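Local coordinates for probable AP endonuclease (PDB 6KI3), which is probably a zinc-dependent AP endonuclease of the endonuclease IV type that cleaves DNA on the 5' side of abasic sites during DNA repair, at residues R14-S19 with V34-Q39; L128-L133 with F168-N173; A239-G244 with T290-T295. All coordinates share one frame; numbering follows the deposited sequence.

Interaction 1: residues R14-S19 with V34-Q39; sequences RLWSDS and VAFGEQ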
loop_
_atom_site.group_PDB
_atom_site.type_symbol
_atom_site.label_atom_id
_atom_site.label_comp_id
_atom_site.label_asym_id
_atom_site.label_seq_id
_atom_site.Cartn_x
_atom_site.Cartn_y
_atom_site.Cartn_z
ATOM N N ARG A 14 -10.666 13.579 -5.505
ATOM C CA ARG A 14 -11.427 14.013 -6.676
ATOM C C ARG A 14 -12.580 13.115 -7.150
ATOM O O ARG A 14 -13.611 13.607 -7.607
ATOM C CB ARG A 14 -10.477 14.282 -7.847
ATOM C CG ARG A 14 -11.180 14.606 -9.155
ATOM C CD ARG A 14 -10.210 14.578 -10.325
ATOM N NE ARG A 14 -9.483 13.314 -10.402
ATOM C CZ ARG A 14 -9.691 12.388 -11.332
ATOM N NH1 ARG A 14 -10.608 12.581 -12.270
ATOM N NH2 ARG A 14 -8.982 11.267 -11.324
ATOM N N LEU A 15 -12.383 11.805 -7.065
ATOM C CA LEU A 15 -13.327 10.821 -7.581
ATOM C C LEU A 15 -14.306 10.315 -6.532
ATOM O O LEU A 15 -15.156 9.479 -6.855
ATOM C CB LEU A 15 -12.579 9.626 -8.184
ATOM C CG LEU A 15 -11.656 10.004 -9.341
ATOM C CD1 LEU A 15 -10.808 8.815 -9.805
ATOM C CD2 LEU A 15 -12.497 10.558 -10.474
ATOM N N TRP A 16 -14.224 10.802 -5.295
ATOM C CA TRP A 16 -15.074 10.268 -4.237
ATOM C C TRP A 16 -15.756 11.366 -3.429
ATOM O O TRP A 16 -16.879 11.175 -2.950
ATOM C CB TRP A 16 -14.255 9.363 -3.313
ATOM C CG TRP A 16 -13.837 8.074 -3.957
ATOM C CD1 TRP A 16 -12.609 7.770 -4.469
ATOM C CD2 TRP A 16 -14.654 6.915 -4.159
ATOM N NE1 TRP A 16 -12.610 6.492 -4.974
ATOM C CE2 TRP A 16 -13.854 5.945 -4.796
ATOM C CE3 TRP A 16 -15.984 6.603 -3.863
ATOM C CZ2 TRP A 16 -14.339 4.686 -5.142
ATOM C CZ3 TRP A 16 -16.465 5.352 -4.207
ATOM C CH2 TRP A 16 -15.644 4.409 -4.839
ATOM N N SER A 17 -15.098 12.509 -3.265
ATOM C CA SER A 17 -15.668 13.573 -2.450
ATOM C C SER A 17 -16.822 14.251 -3.174
ATOM O O SER A 17 -16.776 14.471 -4.388
ATOM C CB SER A 17 -14.604 14.609 -2.089
ATOM O OG SER A 17 -13.608 14.051 -1.252
ATOM N N ASP A 18 -17.866 14.577 -2.417
ATOM C CA ASP A 18 -18.960 15.374 -2.948
ATOM C C ASP A 18 -18.501 16.806 -3.184
ATOM O O ASP A 18 -17.554 17.292 -2.559
ATOM C CB ASP A 18 -20.145 15.368 -1.983
ATOM C CG ASP A 18 -20.759 13.996 -1.819
ATOM O OD1 ASP A 18 -21.032 13.340 -2.846
ATOM O OD2 ASP A 18 -20.967 13.572 -0.662
ATOM N N SER A 19 -19.183 17.485 -4.101
ATOM C CA SER A 19 -18.952 18.910 -4.274
ATOM C C SER A 19 -19.393 19.653 -3.021
ATOM O O SER A 19 -20.423 19.332 -2.419
ATOM C CB SER A 19 -19.705 19.430 -5.497
ATOM O OG SER A 19 -21.076 19.084 -5.431
ATOM N N VAL A 34 -17.329 3.897 1.415
ATOM C CA VAL A 34 -17.931 2.813 2.186
ATOM C C VAL A 34 -19.320 2.490 1.651
ATOM O O VAL A 34 -19.724 1.321 1.593
ATOM C CB VAL A 34 -17.958 3.178 3.682
ATOM C CG1 VAL A 34 -18.928 2.284 4.441
ATOM C CG2 VAL A 34 -16.562 3.066 4.272
ATOM N N ALA A 35 -20.072 3.516 1.243
ATOM C CA ALA A 35 -21.377 3.281 0.632
ATOM C C ALA A 35 -21.242 2.466 -0.648
ATOM O O ALA A 35 -22.027 1.542 -0.892
ATOM C CB ALA A 35 -22.072 4.612 0.351
ATOM N N PHE A 36 -20.246 2.794 -1.477
ATOM C CA PHE A 36 -20.000 2.024 -2.690
ATOM C C PHE A 36 -19.694 0.565 -2.375
ATOM O O PHE A 36 -20.033 -0.324 -3.164
ATOM C CB PHE A 36 -18.855 2.659 -3.480
ATOM C CG PHE A 36 -18.408 1.851 -4.666
ATOM C CD1 PHE A 36 -19.117 1.888 -5.854
ATOM C CD2 PHE A 36 -17.269 1.067 -4.594
ATOM C CE1 PHE A 36 -18.703 1.149 -6.945
ATOM C CE2 PHE A 36 -16.850 0.327 -5.681
ATOM C CZ PHE A 36 -17.567 0.370 -6.857
ATOM N N GLY A 37 -19.063 0.299 -1.230
ATOM C CA GLY A 37 -18.764 -1.077 -0.867
ATOM C C GLY A 37 -20.001 -1.875 -0.509
ATOM O O GLY A 37 -20.100 -3.061 -0.835
ATOM N N GLU A 38 -20.963 -1.241 0.167
ATOM C CA GLU A 38 -22.191 -1.939 0.529
ATOM C C GLU A 38 -23.074 -2.193 -0.685
ATOM O O GLU A 38 -23.785 -3.204 -0.730
ATOM C CB GLU A 38 -22.960 -1.143 1.584
ATOM C CG GLU A 38 -22.227 -0.997 2.908
ATOM N N GLN A 39 -23.043 -1.296 -1.673
ATOM C CA GLN A 39 -23.864 -1.472 -2.865
ATOM C C GLN A 39 -23.483 -2.743 -3.612
ATOM O O GLN A 39 -24.350 -3.516 -4.035
ATOM C CB GLN A 39 -23.725 -0.256 -3.782
ATOM C CG GLN A 39 -24.280 1.035 -3.210
ATOM C CD GLN A 39 -24.004 2.228 -4.104
ATOM O OE1 GLN A 39 -23.673 2.074 -5.281
ATOM N NE2 GLN A 39 -24.139 3.428 -3.549
#

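Interaction 2: residues L128-L133 with F168-N173; sequences LIVEGL and FLRIRN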
loop_
_atom_site.group_PDB
_atom_site.type_symbol
_atom_site.label_atom_id
_atom_site.label_comp_id
_atom_site.label_asym_id
_atom_site.label_seq_id
_atom_site.Cartn_x
_atom_site.Cartn_y
_atom_site.Cartn_z
ATOM N N LEU A 128 22.227 3.241 3.906
ATOM C CA LEU A 128 21.666 4.582 3.787
ATOM C C LEU A 128 20.174 4.595 4.094
ATOM O O LEU A 128 19.648 5.614 4.557
ATOM C CB LEU A 128 21.929 5.140 2.388
ATOM N N ILE A 129 19.480 3.480 3.846
ATOM C CA ILE A 129 18.056 3.400 4.166
ATOM C C ILE A 129 17.847 3.485 5.672
ATOM O O ILE A 129 17.075 4.317 6.165
ATOM C CB ILE A 129 17.447 2.107 3.593
ATOM C CG1 ILE A 129 17.420 2.150 2.064
ATOM C CG2 ILE A 129 16.046 1.893 4.145
ATOM C CD1 ILE A 129 16.292 2.987 1.499
ATOM N N VAL A 130 18.533 2.621 6.426
ATOM C CA VAL A 130 18.370 2.603 7.876
ATOM C C VAL A 130 18.885 3.898 8.499
ATOM O O VAL A 130 18.400 4.319 9.557
ATOM C CB VAL A 130 19.069 1.365 8.470
ATOM C CG1 VAL A 130 18.813 1.263 9.969
ATOM C CG2 VAL A 130 18.597 0.103 7.765
ATOM N N GLU A 131 19.858 4.554 7.862
ATOM C CA GLU A 131 20.344 5.833 8.373
ATOM C C GLU A 131 19.239 6.881 8.364
ATOM O O GLU A 131 18.959 7.515 9.390
ATOM C CB GLU A 131 21.538 6.310 7.550
ATOM C CG GLU A 131 21.988 7.718 7.890
ATOM C CD GLU A 131 23.176 8.171 7.060
ATOM O OE1 GLU A 131 24.280 7.616 7.239
ATOM O OE2 GLU A 131 23.014 9.074 6.211
ATOM N N GLY A 132 18.596 7.077 7.212
ATOM C CA GLY A 132 17.491 8.016 7.144
ATOM C C GLY A 132 16.326 7.625 8.032
ATOM O O GLY A 132 15.626 8.492 8.563
ATOM N N LEU A 133 16.103 6.320 8.208
ATOM C CA LEU A 133 15.031 5.863 9.087
ATOM C C LEU A 133 15.320 6.208 10.542
ATOM O O LEU A 133 14.405 6.565 11.293
ATOM C CB LEU A 133 14.825 4.356 8.930
ATOM C CG LEU A 133 14.056 3.889 7.695
ATOM C CD1 LEU A 133 13.881 2.378 7.715
ATOM C CD2 LEU A 133 12.708 4.588 7.614
ATOM N N PHE A 168 15.760 -5.676 6.147
ATOM C CA PHE A 168 15.059 -5.739 7.422
ATOM C C PHE A 168 15.915 -6.323 8.538
ATOM O O PHE A 168 15.632 -6.064 9.712
ATOM C CB PHE A 168 13.762 -6.536 7.268
ATOM C CG PHE A 168 12.595 -5.700 6.828
ATOM C CD1 PHE A 168 12.391 -5.414 5.488
ATOM C CD2 PHE A 168 11.705 -5.190 7.759
ATOM C CE1 PHE A 168 11.319 -4.640 5.084
ATOM C CE2 PHE A 168 10.631 -4.416 7.362
ATOM C CZ PHE A 168 10.439 -4.140 6.023
ATOM N N LEU A 169 16.946 -7.107 8.210
ATOM C CA LEU A 169 17.856 -7.571 9.253
ATOM C C LEU A 169 18.736 -6.433 9.748
ATOM O O LEU A 169 18.979 -6.306 10.955
ATOM C CB LEU A 169 18.709 -8.731 8.743
ATOM C CG LEU A 169 19.568 -9.407 9.815
ATOM C CD1 LEU A 169 19.242 -10.889 9.920
ATOM C CD2 LEU A 169 21.047 -9.194 9.532
ATOM N N ARG A 170 19.218 -5.593 8.831
ATOM C CA ARG A 170 19.903 -4.373 9.238
ATOM C C ARG A 170 18.973 -3.459 10.023
ATOM O O ARG A 170 19.430 -2.690 10.876
ATOM C CB ARG A 170 20.455 -3.655 8.006
ATOM C CG ARG A 170 21.431 -2.542 8.320
ATOM C CD ARG A 170 22.116 -2.050 7.059
ATOM N NE ARG A 170 23.191 -1.113 7.362
ATOM C CZ ARG A 170 24.446 -1.471 7.609
ATOM N NH1 ARG A 170 24.787 -2.753 7.592
ATOM N NH2 ARG A 170 25.361 -0.549 7.875
ATOM N N ILE A 171 17.668 -3.532 9.752
ATOM C CA ILE A 171 16.694 -2.796 10.550
ATOM C C ILE A 171 16.619 -3.371 11.959
ATOM O O ILE A 171 16.652 -2.635 12.952
ATOM C CB ILE A 171 15.316 -2.812 9.862
ATOM C CG1 ILE A 171 15.307 -1.878 8.649
ATOM C CG2 ILE A 171 14.214 -2.438 10.846
ATOM C CD1 ILE A 171 13.966 -1.800 7.948
ATOM N N ARG A 172 16.525 -4.699 12.067
ATOM C CA ARG A 172 16.370 -5.328 13.374
ATOM C C ARG A 172 17.633 -5.203 14.217
ATOM O O ARG A 172 17.545 -5.066 15.443
ATOM C CB ARG A 172 15.986 -6.797 13.209
ATOM C CG ARG A 172 15.438 -7.438 14.472
ATOM C CD ARG A 172 15.313 -8.942 14.308
ATOM N NE ARG A 172 16.598 -9.550 13.975
ATOM C CZ ARG A 172 16.775 -10.846 13.743
ATOM N NH1 ARG A 172 15.747 -11.681 13.805
ATOM N NH2 ARG A 172 17.982 -11.306 13.447
ATOM N N ASN A 173 18.811 -5.254 13.588
ATOM C CA ASN A 173 20.049 -5.062 14.336
ATOM C C ASN A 173 20.170 -3.637 14.858
ATOM O O ASN A 173 20.733 -3.419 15.937
ATOM C CB ASN A 173 21.255 -5.412 13.464
ATOM C CG ASN A 173 21.278 -6.873 13.059
ATOM O OD1 ASN A 173 20.712 -7.728 13.741
ATOM N ND2 ASN A 173 21.940 -7.167 11.947
#

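Interaction 3: residues A239-G244 with T290-T295; sequences ASLFEG and TAEFTT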
loop_
_atom_site.group_PDB
_atom_site.type_symbol
_atom_site.label_atom_id
_atom_site.label_comp_id
_atom_site.label_asym_id
_atom_site.label_seq_id
_atom_site.Cartn_x
_atom_site.Cartn_y
_atom_site.Cartn_z
ATOM N N ALA A 239 -2.721 -1.409 -13.318
ATOM C CA ALA A 239 -3.845 -1.922 -14.086
ATOM C C ALA A 239 -4.709 -2.788 -13.182
ATOM O O ALA A 239 -4.259 -3.278 -12.142
ATOM C CB ALA A 239 -3.376 -2.716 -15.311
ATOM N N SER A 240 -5.961 -2.971 -13.590
ATOM C CA SER A 240 -6.885 -3.793 -12.823
ATOM C C SER A 240 -6.464 -5.258 -12.863
ATOM O O SER A 240 -5.838 -5.723 -13.819
ATOM C CB SER A 240 -8.309 -3.641 -13.358
ATOM O OG SER A 240 -8.838 -2.365 -13.044
ATOM N N LEU A 241 -6.820 -5.985 -11.804
ATOM C CA LEU A 241 -6.443 -7.389 -11.690
ATOM C C LEU A 241 -6.986 -8.186 -12.869
ATOM O O LEU A 241 -8.146 -8.026 -13.262
ATOM C CB LEU A 241 -6.962 -7.968 -10.373
ATOM C CG LEU A 241 -6.592 -7.208 -9.095
ATOM C CD1 LEU A 241 -7.171 -7.902 -7.870
ATOM C CD2 LEU A 241 -5.083 -7.048 -8.968
ATOM N N PHE A 242 -6.131 -9.040 -13.437
ATOM C CA PHE A 242 -6.441 -9.869 -14.601
ATOM C C PHE A 242 -6.705 -9.042 -15.855
ATOM O O PHE A 242 -7.288 -9.544 -16.821
ATOM C CB PHE A 242 -7.627 -10.804 -14.333
ATOM C CG PHE A 242 -7.471 -11.643 -13.101
ATOM C CD1 PHE A 242 -6.763 -12.832 -13.143
ATOM C CD2 PHE A 242 -8.040 -11.249 -11.902
ATOM C CE1 PHE A 242 -6.618 -13.610 -12.011
ATOM C CE2 PHE A 242 -7.901 -12.021 -10.766
ATOM C CZ PHE A 242 -7.189 -13.204 -10.820
ATOM N N GLU A 243 -6.291 -7.776 -15.862
ATOM C CA GLU A 243 -6.410 -6.925 -17.040
ATOM C C GLU A 243 -5.071 -6.332 -17.455
ATOM O O GLU A 243 -5.031 -5.475 -18.347
ATOM C CB GLU A 243 -7.434 -5.810 -16.795
ATOM C CG GLU A 243 -8.802 -6.313 -16.347
ATOM C CD GLU A 243 -9.884 -5.251 -16.440
ATOM O OE1 GLU A 243 -11.069 -5.621 -16.576
ATOM O OE2 GLU A 243 -9.551 -4.048 -16.382
ATOM N N GLY A 244 -3.976 -6.766 -16.835
ATOM C CA GLY A 244 -2.655 -6.286 -17.185
ATOM C C GLY A 244 -1.716 -7.404 -17.587
ATOM O O GLY A 244 -2.149 -8.539 -17.803
ATOM N N THR A 290 -15.713 -2.741 -9.272
ATOM C CA THR A 290 -16.760 -3.750 -9.141
ATOM C C THR A 290 -16.330 -5.072 -9.760
ATOM O O THR A 290 -16.627 -6.145 -9.223
ATOM C CB THR A 290 -18.051 -3.256 -9.790
ATOM O OG1 THR A 290 -17.776 -2.806 -11.121
ATOM C CG2 THR A 290 -18.625 -2.118 -8.993
ATOM N N ALA A 291 -15.628 -5.014 -10.893
ATOM C CA ALA A 291 -15.115 -6.235 -11.502
ATOM C C ALA A 291 -14.032 -6.868 -10.639
ATOM O O ALA A 291 -13.988 -8.095 -10.485
ATOM C CB ALA A 291 -14.581 -5.937 -12.903
ATOM N N GLU A 292 -13.156 -6.046 -10.054
ATOM C CA GLU A 292 -12.035 -6.583 -9.291
ATOM C C GLU A 292 -12.486 -7.156 -7.952
ATOM O O GLU A 292 -11.947 -8.169 -7.494
ATOM C CB GLU A 292 -10.977 -5.500 -9.080
ATOM C CG GLU A 292 -10.285 -5.052 -10.355
ATOM C CD GLU A 292 -9.220 -4.005 -10.103
ATOM O OE1 GLU A 292 -9.486 -2.812 -10.358
ATOM O OE2 GLU A 292 -8.116 -4.373 -9.649
ATOM N N PHE A 293 -13.472 -6.526 -7.308
ATOM C CA PHE A 293 -13.880 -6.982 -5.983
ATOM C C PHE A 293 -14.851 -8.154 -6.045
ATOM O O PHE A 293 -14.898 -8.959 -5.108
ATOM C CB PHE A 293 -14.481 -5.822 -5.186
ATOM C CG PHE A 293 -13.453 -4.856 -4.664
ATOM C CD1 PHE A 293 -12.577 -5.235 -3.660
ATOM C CD2 PHE A 293 -13.360 -3.573 -5.175
ATOM C CE1 PHE A 293 -11.628 -4.353 -3.177
ATOM C CE2 PHE A 293 -12.414 -2.686 -4.697
ATOM C CZ PHE A 293 -11.547 -3.077 -3.696
ATOM N N THR A 294 -15.630 -8.274 -7.123
ATOM C CA THR A 294 -16.427 -9.483 -7.310
ATOM C C THR A 294 -15.532 -10.682 -7.601
ATOM O O THR A 294 -15.788 -11.787 -7.111
ATOM C CB THR A 294 -17.444 -9.287 -8.434
ATOM O OG1 THR A 294 -16.795 -8.728 -9.583
ATOM C CG2 THR A 294 -18.571 -8.363 -7.985
ATOM N N THR A 295 -14.478 -10.480 -8.396
ATOM C CA THR A 295 -13.497 -11.538 -8.607
ATOM C C THR A 295 -12.772 -11.874 -7.309
ATOM O O THR A 295 -12.514 -13.047 -7.018
ATOM C CB THR A 295 -12.498 -11.124 -9.690
ATOM O OG1 THR A 295 -13.199 -10.864 -10.913
ATOM C CG2 THR A 295 -11.472 -12.225 -9.925
#

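Interaction 1: residues R14-S19 with V34-Q39
Trp16 and Phe36 meet as an offset edge-to-face aromatic pair, the edge of the indole being turned toward the face of the phenyl ring. The six-membered ring of Trp16 and the Phe36 ring have centroids 5.5 Å apart and planes inclined at 67°. It is the far corner of the indole that does the touching: Trp16 CH2 lies 3.7 Å from Phe36 CD2, while Trp16 CZ3 comes equally close, 3.7 Å, to Phe36 CB. Phe36 CB and CG thus sit near the indole plane, at its rim. The backbones stay well apart, 9.7 Å between the CA atoms of Trp16 and Phe36, and the two large rings span that distance. Phe36 reaches out from helix 25-39 because its chi1 of 173° sets CG trans to the main-chain nitrogen, and its ring receives the indole corner. Large apolar rings suit this buried place, where they fill the space between the two segments without a polar bond; the polar links lie beside it, where Asn32 ND2 donates to Trp16 O and Asp18 N bonds Asn28 OD1. Helix 282-300 covers a further side, with Leu285 against Trp16 and Gln286 against Phe36. Farther along, Ser19 OG hydrogen-bonds a phosphate of the bound DNA, which places the segment at the DNA-binding rim. Such packing of the turn after strand 6-10 against the helix that leads on to parallel strand 46-49 belongs to the first beta-alpha-beta unit of the endonuclease IV TIM barrel.

Interaction 2: residues L128-L133 with F168-N173
Ile171 and Val130 pack between two helices, their CA atoms 6.3 Å apart. The path along Ile171 begins at CB, which is still 4.9 Å from Val130 CG2, and reaches contact one bond further out: Ile171 CG1 touches Val130 CG2 at 3.9 Å. CG1 stands beside the backbone N (chi1 -74°), and CD1 is trans to CA (chi2 -178°), which carries it on to 4.2 Å from Leu133 CD1. On its way this terminal methyl also lies over the rim of one face of the Phe168 ring, one turn earlier on its own helix. The longer arm of isoleucine suits the place, since it passes Val130 and reaches Leu133, a turn further along the opposing helix.

Helices 126-134 and 161-174 are successive outer helices of the TIM barrel, joined through strand 143-147, and as beta-alpha-beta connections require they run in broadly similar directions. Their local axes approach to 9.9 Å and cross at -42°. Beneath them Leu133 and Ile171 both rest on Leu146 of that strand, while Ile171 also reaches Ile179 of the next one.

Val130 is the residue shared by the two neighbours on helix 161-174. Its CG2 touches both Ile171 and the stem of Arg170, coming 3.9 Å from Arg170 CG, with Arg170 CB and CD slightly farther off. Arg170 is extended from CG to NE, so its methylenes lie obliquely across the valine methyl while the charged end continues to the exposed edge of the contact. The other branch, Val130 CG1, faces backbone, 4.1 Å from Arg170 O, a carbonyl that accepts a hydrogen bond from Thr174 OG1.

Interaction 3: residues A239-G244 with T290-T295
Glu292 OE2 is gripped from two quarters: Leu241 N donates a hydrogen bond to it over 3.0 Å, and Arg277 NH2 forms a salt bridge. The N-H of Leu241 points almost straight at OE2 (167°) but arrives from well above the carboxylate plane. This anchors a type II beta turn, Ser240 to Glu243, in the loop after strand 238-239 to helix 282-300, the last helix of the TIM barrel. The other oxygen, Glu292 OE1, takes a bond of 2.8 Å from Ser240 OG, again from above the plane, so a hydroxyl and a peptide N-H of consecutive residues share one carboxylate. Glutamate suits the place because its extended chain, with CG set beside the backbone N (chi1 -67°), reaches from the helix to the turn. In this buried setting Arg277 probably helps keep it ionised.

Leu241 crosses the glutamate at about a right angle, its CG 3.3 Å from Glu292 OE2, and its apolar branches also pack on Leu259 of helix 258-269. At the next position of the turn, Phe242 has a positive phi (65°), as the third residue of a type II turn does. The turn itself is closed by Glu243 N bonding Ser240 O. His238, just before this segment, is a ligand of the third zinc, so the turn follows directly on a metal-binding strand. Across from the phenyl ring, Thr295 turns its OG1 back to Ala291 O, 2.9 Å away, and presents its methyl: Thr295 CG2 lies obliquely beside the Phe242 ring, 3.7 Å from CE2.

Overall arrangement
From the N terminus, interaction 1 comes first and closes a short, largely helical loop of 14 residues within the opening beta-alpha unit. Interaction 2 follows, spanning 34 residues and joining two neighbouring outer helices across the strand between them. Interaction 3 is last and brings the loop after strand 238-239 onto the C-terminal helix. The three loops lie in series; none nests in or crosses another. In space interaction 2 stands alone, on the opposite side of the chain's centre from the other two. Interactions 1 and 3 touch, Phe36 CZ lying 3.4 Å from Thr290 CG2, where helix 25-39 meets the C-terminal helix 282-300 and the barrel closes.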